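Local atomic coordinates of halogenase (PDB entry 3E1T), a protein that binds FAD and, as an FAD-dependent halogenase of the chondrochloren pathway, probably catalyses a flavin-driven chlorination step in making this myxobacterial product. Residues R43-E48 against V108-F113; F163-S168 against G297-G302. All blocks are in the same frame, centred on the assembly; numbering follows the deposited sequence.

Overall arrangement
Contact 1 and contact 2 lie along the same FAD molecule, their centres 21 Å apart and their nearest atoms about 7 Å apart, so the cofactor and not direct touch joins them. Contact 2 is a parallel strand pair at one edge of the five-stranded sheet of the Rossmann-type FAD-binding fold; its C-terminal ends, Ala167, Ser168 and Gly302, reach the adenosine half and the diphosphate. Contact 1 pairs the loop 43-48 with the start of helix 110-123 and follows the dinucleotide from the adenosine ribose to the isoalloxazine. The segments of contact 1 precede those of contact 2 in the sequence, yet both line one FAD pocket.

Contact 1. Residues R43-E48 against V108-F113; sequences RHQIGE and VERARF. With FAD (flavin-adenine dinucleotide), chain C.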
loop_
_atom_site.group_PDB
_atom_site.type_symbol
_atom_site.label_atom_id
_atom_site.label_comp_id
_atom_site.label_asym_id
_atom_site.label_seq_id
_atom_site.Cartn_x
_atom_site.Cartn_y
_atom_site.Cartn_z
ATOM N N ARG A 43 1.614 -13.249 12.284
ATOM C CA ARG A 43 0.262 -13.405 11.719
ATOM C C ARG A 43 0.218 -13.073 10.222
ATOM O O ARG A 43 0.957 -12.203 9.752
ATOM C CB ARG A 43 -0.748 -12.540 12.494
ATOM C CG ARG A 43 -0.454 -11.026 12.511
ATOM C CD ARG A 43 -1.242 -10.240 11.430
ATOM N NE ARG A 43 -0.823 -8.835 11.365
ATOM C CZ ARG A 43 0.215 -8.399 10.658
ATOM N NH1 ARG A 43 0.953 -9.257 9.949
ATOM N NH2 ARG A 43 0.526 -7.105 10.663
ATOM N N HIS A 44 -0.645 -13.766 9.484
ATOM C CA HIS A 44 -0.784 -13.543 8.046
ATOM C C HIS A 44 -1.380 -12.184 7.726
ATOM O O HIS A 44 -2.348 -11.756 8.348
ATOM C CB HIS A 44 -1.661 -14.611 7.388
ATOM C CG HIS A 44 -1.938 -14.346 5.938
ATOM N ND1 HIS A 44 -3.056 -13.670 5.501
ATOM C CD2 HIS A 44 -1.226 -14.648 4.824
ATOM C CE1 HIS A 44 -3.030 -13.575 4.185
ATOM N NE2 HIS A 44 -1.928 -14.162 3.749
ATOM N N GLN A 45 -0.796 -11.532 6.732
ATOM C CA GLN A 45 -1.363 -10.338 6.127
ATOM C C GLN A 45 -0.949 -10.311 4.638
ATOM O O GLN A 45 0.138 -10.775 4.280
ATOM C CB GLN A 45 -0.904 -9.091 6.916
ATOM C CG GLN A 45 -1.263 -7.699 6.367
ATOM C CD GLN A 45 -2.742 -7.449 6.079
ATOM O OE1 GLN A 45 -3.487 -8.334 5.678
ATOM N NE2 GLN A 45 -3.152 -6.206 6.242
ATOM N N ILE A 46 -1.840 -9.819 3.778
ATOM C CA ILE A 46 -1.530 -9.627 2.353
ATOM C C ILE A 46 -0.646 -8.384 2.196
ATOM O O ILE A 46 -0.675 -7.509 3.041
ATOM C CB ILE A 46 -2.833 -9.517 1.491
ATOM C CG1 ILE A 46 -2.526 -9.628 -0.015
ATOM C CG2 ILE A 46 -3.594 -8.215 1.794
ATOM C CD1 ILE A 46 -1.900 -10.977 -0.432
ATOM N N GLY A 47 0.143 -8.311 1.126
ATOM C CA GLY A 47 1.019 -7.170 0.895
ATOM C C GLY A 47 2.487 -7.563 0.914
ATOM O O GLY A 47 3.254 -7.078 1.746
ATOM N N GLU A 48 2.873 -8.390 -0.060
ATOM C CA GLU A 48 4.114 -9.171 -0.034
ATOM C C GLU A 48 5.250 -8.619 -0.899
ATOM O O GLU A 48 6.429 -8.798 -0.581
ATOM C CB GLU A 48 3.781 -10.607 -0.435
ATOM C CG GLU A 48 2.860 -11.302 0.587
ATOM C CD GLU A 48 1.859 -12.251 -0.030
ATOM O OE1 GLU A 48 1.397 -13.168 0.684
ATOM O OE2 GLU A 48 1.500 -12.083 -1.213
ATOM N N VAL A 108 8.206 -10.823 0.327
ATOM C CA VAL A 108 8.218 -11.236 1.726
ATOM C C VAL A 108 6.955 -11.932 2.178
ATOM O O VAL A 108 5.846 -11.560 1.789
ATOM C CB VAL A 108 8.520 -10.050 2.677
ATOM C CG1 VAL A 108 9.767 -9.303 2.226
ATOM C CG2 VAL A 108 7.320 -9.084 2.792
ATOM N N GLU A 109 7.139 -12.955 3.007
ATOM C CA GLU A 109 6.054 -13.498 3.793
ATOM C C GLU A 109 5.789 -12.454 4.866
ATOM O O GLU A 109 6.658 -12.145 5.680
ATOM C CB GLU A 109 6.450 -14.834 4.410
ATOM C CG GLU A 109 6.278 -16.005 3.460
ATOM C CD GLU A 109 6.998 -17.250 3.926
ATOM O OE1 GLU A 109 8.205 -17.384 3.615
ATOM O OE2 GLU A 109 6.345 -18.091 4.591
ATOM N N ARG A 110 4.596 -11.876 4.835
ATOM C CA ARG A 110 4.288 -10.755 5.714
ATOM C C ARG A 110 4.307 -11.145 7.192
ATOM O O ARG A 110 4.755 -10.368 8.034
ATOM C CB ARG A 110 2.946 -10.152 5.342
ATOM C CG ARG A 110 2.847 -8.716 5.678
ATOM C CD ARG A 110 3.779 -7.875 4.827
ATOM N NE ARG A 110 3.293 -6.503 4.713
ATOM C CZ ARG A 110 2.303 -5.964 5.423
ATOM N NH1 ARG A 110 1.663 -6.638 6.365
ATOM N NH2 ARG A 110 1.972 -4.708 5.204
ATOM N N ALA A 111 3.825 -12.352 7.486
ATOM C CA ALA A 111 3.907 -12.922 8.831
ATOM C C ALA A 111 5.311 -12.758 9.408
ATOM O O ALA A 111 5.474 -12.168 10.485
ATOM C CB ALA A 111 3.485 -14.400 8.818
ATOM N N ARG A 112 6.312 -13.244 8.662
ATOM C CA ARG A 112 7.722 -13.200 9.073
ATOM C C ARG A 112 8.291 -11.799 9.019
ATOM O O ARG A 112 9.131 -11.431 9.837
ATOM C CB ARG A 112 8.602 -14.051 8.153
ATOM C CG ARG A 112 8.119 -15.449 7.829
ATOM C CD ARG A 112 9.114 -16.093 6.857
ATOM N NE ARG A 112 10.491 -15.944 7.330
ATOM C CZ ARG A 112 11.570 -15.872 6.551
ATOM N NH1 ARG A 112 11.466 -15.929 5.226
ATOM N NH2 ARG A 112 12.768 -15.743 7.105
ATOM N N PHE A 113 7.868 -11.038 8.017
ATOM C CA PHE A 113 8.393 -9.697 7.810
ATOM C C PHE A 113 7.907 -8.725 8.887
ATOM O O PHE A 113 8.707 -7.979 9.455
ATOM C CB PHE A 113 8.028 -9.197 6.410
ATOM C CG PHE A 113 8.553 -7.833 6.099
ATOM C CD1 PHE A 113 9.904 -7.635 5.855
ATOM C CD2 PHE A 113 7.691 -6.736 6.042
ATOM C CE1 PHE A 113 10.398 -6.368 5.567
ATOM C CE2 PHE A 113 8.172 -5.467 5.749
ATOM C CZ PHE A 113 9.537 -5.283 5.515
HETATM P PA FAD C . -1.529 -3.455 8.393
HETATM O O1A FAD C . -0.429 -4.219 7.704
HETATM O O2A FAD C . -2.912 -3.854 8.011
HETATM O O5B FAD C . -1.347 -3.686 9.981
HETATM C C5B FAD C . -2.194 -3.048 10.924
HETATM C C4B FAD C . -2.123 -3.795 12.259
HETATM O O4B FAD C . -3.041 -3.257 13.189
HETATM C C3B FAD C . -2.491 -5.265 12.087
HETATM O O3B FAD C . -1.432 -6.039 12.603
HETATM C C2B FAD C . -3.740 -5.462 12.921
HETATM O O2B FAD C . -3.681 -6.685 13.600
HETATM C C1B FAD C . -3.680 -4.295 13.889
HETATM N N9A FAD C . -4.982 -3.801 14.372
HETATM C C8A FAD C . -6.169 -3.681 13.694
HETATM N N7A FAD C . -7.082 -3.154 14.544
HETATM C C5A FAD C . -6.494 -2.925 15.743
HETATM C C6A FAD C . -6.955 -2.412 16.966
HETATM N N6A FAD C . -8.252 -2.146 17.170
HETATM N N1A FAD C . -6.075 -2.307 18.017
HETATM C C2A FAD C . -4.774 -2.723 17.900
HETATM N N3A FAD C . -4.337 -3.237 16.697
HETATM C C4A FAD C . -5.175 -3.329 15.640
HETATM N N1 FAD C . 1.421 -3.697 -0.501
HETATM C C2 FAD C . 2.703 -3.902 -0.929
HETATM O O2 FAD C . 3.587 -3.179 -0.474
HETATM N N3 FAD C . 2.962 -4.892 -1.861
HETATM C C4 FAD C . 1.935 -5.689 -2.356
HETATM O O4 FAD C . 2.165 -6.586 -3.169
HETATM C C4X FAD C . 0.632 -5.469 -1.929
HETATM N N5 FAD C . -0.416 -6.240 -2.397
HETATM C C5X FAD C . -1.701 -6.005 -1.947
HETATM C C6 FAD C . -2.771 -6.772 -2.421
HETATM C C7 FAD C . -4.073 -6.523 -1.959
HETATM C C7M FAD C . -5.229 -7.201 -2.639
HETATM C C8 FAD C . -4.309 -5.505 -1.027
HETATM C C8M FAD C . -5.709 -5.070 -0.660
HETATM C C9 FAD C . -3.238 -4.754 -0.553
HETATM C C9A FAD C . -1.936 -4.993 -1.008
HETATM N N10 FAD C . -0.891 -4.235 -0.514
HETATM C C10 FAD C . 0.387 -4.463 -0.979
HETATM C "C1'" FAD C . -1.123 -3.215 0.587
HETATM C "C2'" FAD C . -0.665 -3.674 1.976
HETATM O "O2'" FAD C . -1.473 -4.768 2.360
HETATM C "C3'" FAD C . -0.828 -2.548 3.010
HETATM O "O3'" FAD C . -0.570 -1.290 2.426
HETATM C "C4'" FAD C . 0.103 -2.642 4.218
HETATM O "O4'" FAD C . -0.152 -3.841 4.916
HETATM C "C5'" FAD C . -0.150 -1.453 5.145
HETATM O "O5'" FAD C . 0.446 -1.690 6.390
HETATM P P FAD C . -0.139 -1.031 7.734
HETATM O O1P FAD C . 0.952 -1.020 8.783
HETATM O O2P FAD C . -0.616 0.362 7.473
HETATM O O3P FAD C . -1.418 -1.894 8.106
HETATM O O HOH W 1 3.405 -10.906 11.907
HETATM O O HOH W 2 2.140 -12.687 3.529
#
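Val108 N donates to Glu48 O at 2.8 Å, an almost straight backbone bond (177°) tying loop 43-48 to the start of helix 110-123; together they form one wall of the FAD pocket. Ala111, small enough for close approach, brings its CA to 3.2 Å from Arg43 O in a CA-H...O contact. One water bridges Arg43 N and Ala111 O; a second joins Gln45 O, Arg110 N and Glu48 OE1, which also bonds Tyr195, while Glu48 OE2 bonds Ser231.

Gln45 sends CG opposite its backbone N (chi1 174°) and bends at chi2, laying the chain alongside Arg110, their flat ends turned 65° apart. Gln45 CG lies 3.1 Å from Arg110 NH1. With an alanine at Gln45, the FAD phosphate is likely to lose the weak bond from NE2 to O2A, and Ile46 N its side-chain acceptor, OE1.

Arg110 CB packs on Gln45 O, and Arg110 NH1 makes a weak in-plane bond to FAD O1A (3.5 Å). Arg43 meets FAD O3B edge-on through NE and NH2 (3.0 Å from NH2). Ile46 O accepts from FAD O2', which a side chain at Gly47 would strike.

The two arginines share Asp114, whose carboxylate probably balances their charge beside the diphosphate.

Contact 2. Residues F163-S168 against G297-G302; sequences FIVDAS and GMALVG. With FAD (flavin-adenine dinucleotide), chain C.
Ile164, Val165 and Asp166 pair in parallel with Met298, Ala299 and Leu300, the strand axes 4.7 Å apart at closest approach and 20° from parallel. These are neighbouring strands of the parallel sheet in the Rossmann-type FAD-binding fold, 298-300 being its outermost on this side. The ladder has the parallel pattern: Ile164 and Asp166 each use both N and O, binding Gly297 and Ala299, then Ala299 and Val301. The first bond, from Ile164 N to Gly297 O, spans 2.7 Å and runs nearly along the C=O axis. At positive phi, Gly297 makes the turn into its strand without a side chain to strain it.

On one face Val165 and Ala299 meet, CG2 to CB at 4.1 Å. Val165 sets CG1 anti to its backbone N (chi1 177°), which brings it to CG1 of Val301, 3.9 Å away, the two side chains crossing at about a right angle. Helix 315-333 covers this valine pair through Val326. Branched valines and a small alanine suit such a close layer between sheet and helix.

The other face carries Ile164, Met298, Asp166 and Leu300. Ile164 and Met298 pack on Ala144 of strand 143-150, while Leu300 CD2 lies 3.6 Å from Asp166 CB.

Beyond the strands, Ala167 CB presses on Val301 CG2, a tight 3.5 Å. Ser168 O comes within 3.2 Å of FAD C8A, and Gly302 leaves room for FAD O2P, which a CB would strike. The buried Asp166 carboxylate takes Thr172 OG1 at OD2, while OD1 closes an Asx turn, accepting Ser168 N at 2.9 Å from above the carboxylate plane.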
loop_
_atom_site.group_PDB
_atom_site.type_symbol
_atom_site.label_atom_id
_atom_site.label_comp_id
_atom_site.label_asym_id
_atom_site.label_seq_id
_atom_site.Cartn_x
_atom_site.Cartn_y
_atom_site.Cartn_z
ATOM N N PHE A 163 0.758 12.131 21.934
ATOM C CA PHE A 163 0.403 11.805 20.551
ATOM C C PHE A 163 -0.163 10.407 20.447
ATOM O O PHE A 163 0.382 9.476 21.026
ATOM C CB PHE A 163 1.619 11.889 19.641
ATOM C CG PHE A 163 2.263 13.231 19.608
ATOM C CD1 PHE A 163 1.697 14.269 18.895
ATOM C CD2 PHE A 163 3.460 13.447 20.276
ATOM C CE1 PHE A 163 2.312 15.519 18.857
ATOM C CE2 PHE A 163 4.081 14.686 20.237
ATOM C CZ PHE A 163 3.506 15.725 19.527
ATOM N N ILE A 164 -1.261 10.273 19.706
ATOM C CA ILE A 164 -1.879 8.974 19.425
ATOM C C ILE A 164 -1.881 8.802 17.904
ATOM O O ILE A 164 -2.313 9.706 17.193
ATOM C CB ILE A 164 -3.352 8.895 19.927
ATOM C CG1 ILE A 164 -3.503 9.455 21.353
ATOM C CG2 ILE A 164 -3.896 7.449 19.820
ATOM C CD1 ILE A 164 -2.810 8.653 22.434
ATOM N N VAL A 165 -1.377 7.670 17.413
ATOM C CA VAL A 165 -1.364 7.405 15.967
ATOM C C VAL A 165 -2.070 6.099 15.594
ATOM O O VAL A 165 -1.752 5.047 16.135
ATOM C CB VAL A 165 0.063 7.407 15.383
ATOM C CG1 VAL A 165 0.027 7.045 13.888
ATOM C CG2 VAL A 165 0.734 8.790 15.587
ATOM N N ASP A 166 -3.033 6.196 14.677
ATOM C CA ASP A 166 -3.722 5.038 14.118
ATOM C C ASP A 166 -2.891 4.463 12.974
ATOM O O ASP A 166 -2.744 5.085 11.914
ATOM C CB ASP A 166 -5.118 5.439 13.635
ATOM C CG ASP A 166 -5.955 4.257 13.165
ATOM O OD1 ASP A 166 -5.586 3.074 13.381
ATOM O OD2 ASP A 166 -7.012 4.519 12.573
ATOM N N ALA A 167 -2.318 3.288 13.224
ATOM C CA ALA A 167 -1.618 2.512 12.217
ATOM C C ALA A 167 -2.304 1.165 12.177
ATOM O O ALA A 167 -1.660 0.144 11.993
ATOM C CB ALA A 167 -0.152 2.339 12.590
ATOM N N SER A 168 -3.613 1.155 12.378
ATOM C CA SER A 168 -4.299 -0.127 12.543
ATOM C C SER A 168 -4.891 -0.677 11.242
ATOM O O SER A 168 -5.736 -1.580 11.261
ATOM C CB SER A 168 -5.329 -0.047 13.668
ATOM O OG SER A 168 -6.368 0.855 13.363
ATOM N N GLY A 297 -3.157 16.081 18.260
ATOM C CA GLY A 297 -2.662 14.946 19.023
ATOM C C GLY A 297 -2.875 13.580 18.388
ATOM O O GLY A 297 -2.486 12.573 18.967
ATOM N N MET A 298 -3.504 13.524 17.216
ATOM C CA MET A 298 -3.731 12.242 16.541
ATOM C C MET A 298 -3.321 12.323 15.080
ATOM O O MET A 298 -3.407 13.388 14.468
ATOM C CB MET A 298 -5.191 11.794 16.669
ATOM C CG MET A 298 -5.476 10.344 16.239
ATOM S SD MET A 298 -7.179 9.953 16.594
ATOM C CE MET A 298 -7.468 8.388 15.736
ATOM N N ALA A 299 -2.859 11.197 14.538
ATOM C CA ALA A 299 -2.527 11.079 13.112
ATOM C C ALA A 299 -2.900 9.697 12.580
ATOM O O ALA A 299 -3.052 8.750 13.356
ATOM C CB ALA A 299 -1.075 11.342 12.885
ATOM N N LEU A 300 -3.047 9.585 11.255
ATOM C CA LEU A 300 -3.310 8.296 10.610
ATOM C C LEU A 300 -2.136 7.974 9.697
ATOM O O LEU A 300 -1.648 8.834 8.948
ATOM C CB LEU A 300 -4.620 8.312 9.800
ATOM C CG LEU A 300 -5.901 8.912 10.391
ATOM C CD1 LEU A 300 -6.968 9.178 9.306
ATOM C CD2 LEU A 300 -6.465 8.022 11.501
ATOM N N VAL A 301 -1.667 6.738 9.768
ATOM C CA VAL A 301 -0.582 6.307 8.873
ATOM C C VAL A 301 -0.980 5.019 8.183
ATOM O O VAL A 301 -1.788 4.243 8.713
ATOM C CB VAL A 301 0.801 6.133 9.598
ATOM C CG1 VAL A 301 1.275 7.424 10.244
ATOM C CG2 VAL A 301 0.743 5.055 10.603
ATOM N N GLY A 302 -0.421 4.799 6.995
ATOM C CA GLY A 302 -0.625 3.557 6.275
ATOM C C GLY A 302 -2.050 3.388 5.802
ATOM O O GLY A 302 -2.704 4.364 5.461
HETATM P PA FAD C . -1.529 -3.455 8.393
HETATM O O1A FAD C . -0.429 -4.219 7.704
HETATM O O2A FAD C . -2.912 -3.854 8.011
HETATM O O5B FAD C . -1.347 -3.686 9.981
HETATM C C5B FAD C . -2.194 -3.048 10.924
HETATM C C4B FAD C . -2.123 -3.795 12.259
HETATM O O4B FAD C . -3.041 -3.257 13.189
HETATM C C3B FAD C . -2.491 -5.265 12.087
HETATM O O3B FAD C . -1.432 -6.039 12.603
HETATM C C2B FAD C . -3.740 -5.462 12.921
HETATM O O2B FAD C . -3.681 -6.685 13.600
HETATM C C1B FAD C . -3.680 -4.295 13.889
HETATM N N9A FAD C . -4.982 -3.801 14.372
HETATM C C8A FAD C . -6.169 -3.681 13.694
HETATM N N7A FAD C . -7.082 -3.154 14.544
HETATM C C5A FAD C . -6.494 -2.925 15.743
HETATM C C6A FAD C . -6.955 -2.412 16.966
HETATM N N6A FAD C . -8.252 -2.146 17.170
HETATM N N1A FAD C . -6.075 -2.307 18.017
HETATM C C2A FAD C . -4.774 -2.723 17.900
HETATM N N3A FAD C . -4.337 -3.237 16.697
HETATM C C4A FAD C . -5.175 -3.329 15.640
HETATM N N1 FAD C . 1.421 -3.697 -0.501
HETATM C C2 FAD C . 2.703 -3.902 -0.929
HETATM O O2 FAD C . 3.587 -3.179 -0.474
HETATM N N3 FAD C . 2.962 -4.892 -1.861
HETATM C C4 FAD C . 1.935 -5.689 -2.356
HETATM O O4 FAD C . 2.165 -6.586 -3.169
HETATM C C4X FAD C . 0.632 -5.469 -1.929
HETATM N N5 FAD C . -0.416 -6.240 -2.397
HETATM C C5X FAD C . -1.701 -6.005 -1.947
HETATM C C6 FAD C . -2.771 -6.772 -2.421
HETATM C C7 FAD C . -4.073 -6.523 -1.959
HETATM C C7M FAD C . -5.229 -7.201 -2.639
HETATM C C8 FAD C . -4.309 -5.505 -1.027
HETATM C C8M FAD C . -5.709 -5.070 -0.660
HETATM C C9 FAD C . -3.238 -4.754 -0.553
HETATM C C9A FAD C . -1.936 -4.993 -1.008
HETATM N N10 FAD C . -0.891 -4.235 -0.514
HETATM C C10 FAD C . 0.387 -4.463 -0.979
HETATM C "C1'" FAD C . -1.123 -3.215 0.587
HETATM C "C2'" FAD C . -0.665 -3.674 1.976
HETATM O "O2'" FAD C . -1.473 -4.768 2.360
HETATM C "C3'" FAD C . -0.828 -2.548 3.010
HETATM O "O3'" FAD C . -0.570 -1.290 2.426
HETATM C "C4'" FAD C . 0.103 -2.642 4.218
HETATM O "O4'" FAD C . -0.152 -3.841 4.916
HETATM C "C5'" FAD C . -0.150 -1.453 5.145
HETATM O "O5'" FAD C . 0.446 -1.690 6.390
HETATM P P FAD C . -0.139 -1.031 7.734
HETATM O O1P FAD C . 0.952 -1.020 8.783
HETATM O O2P FAD C . -0.616 0.362 7.473
HETATM O O3P FAD C . -1.418 -1.894 8.106
#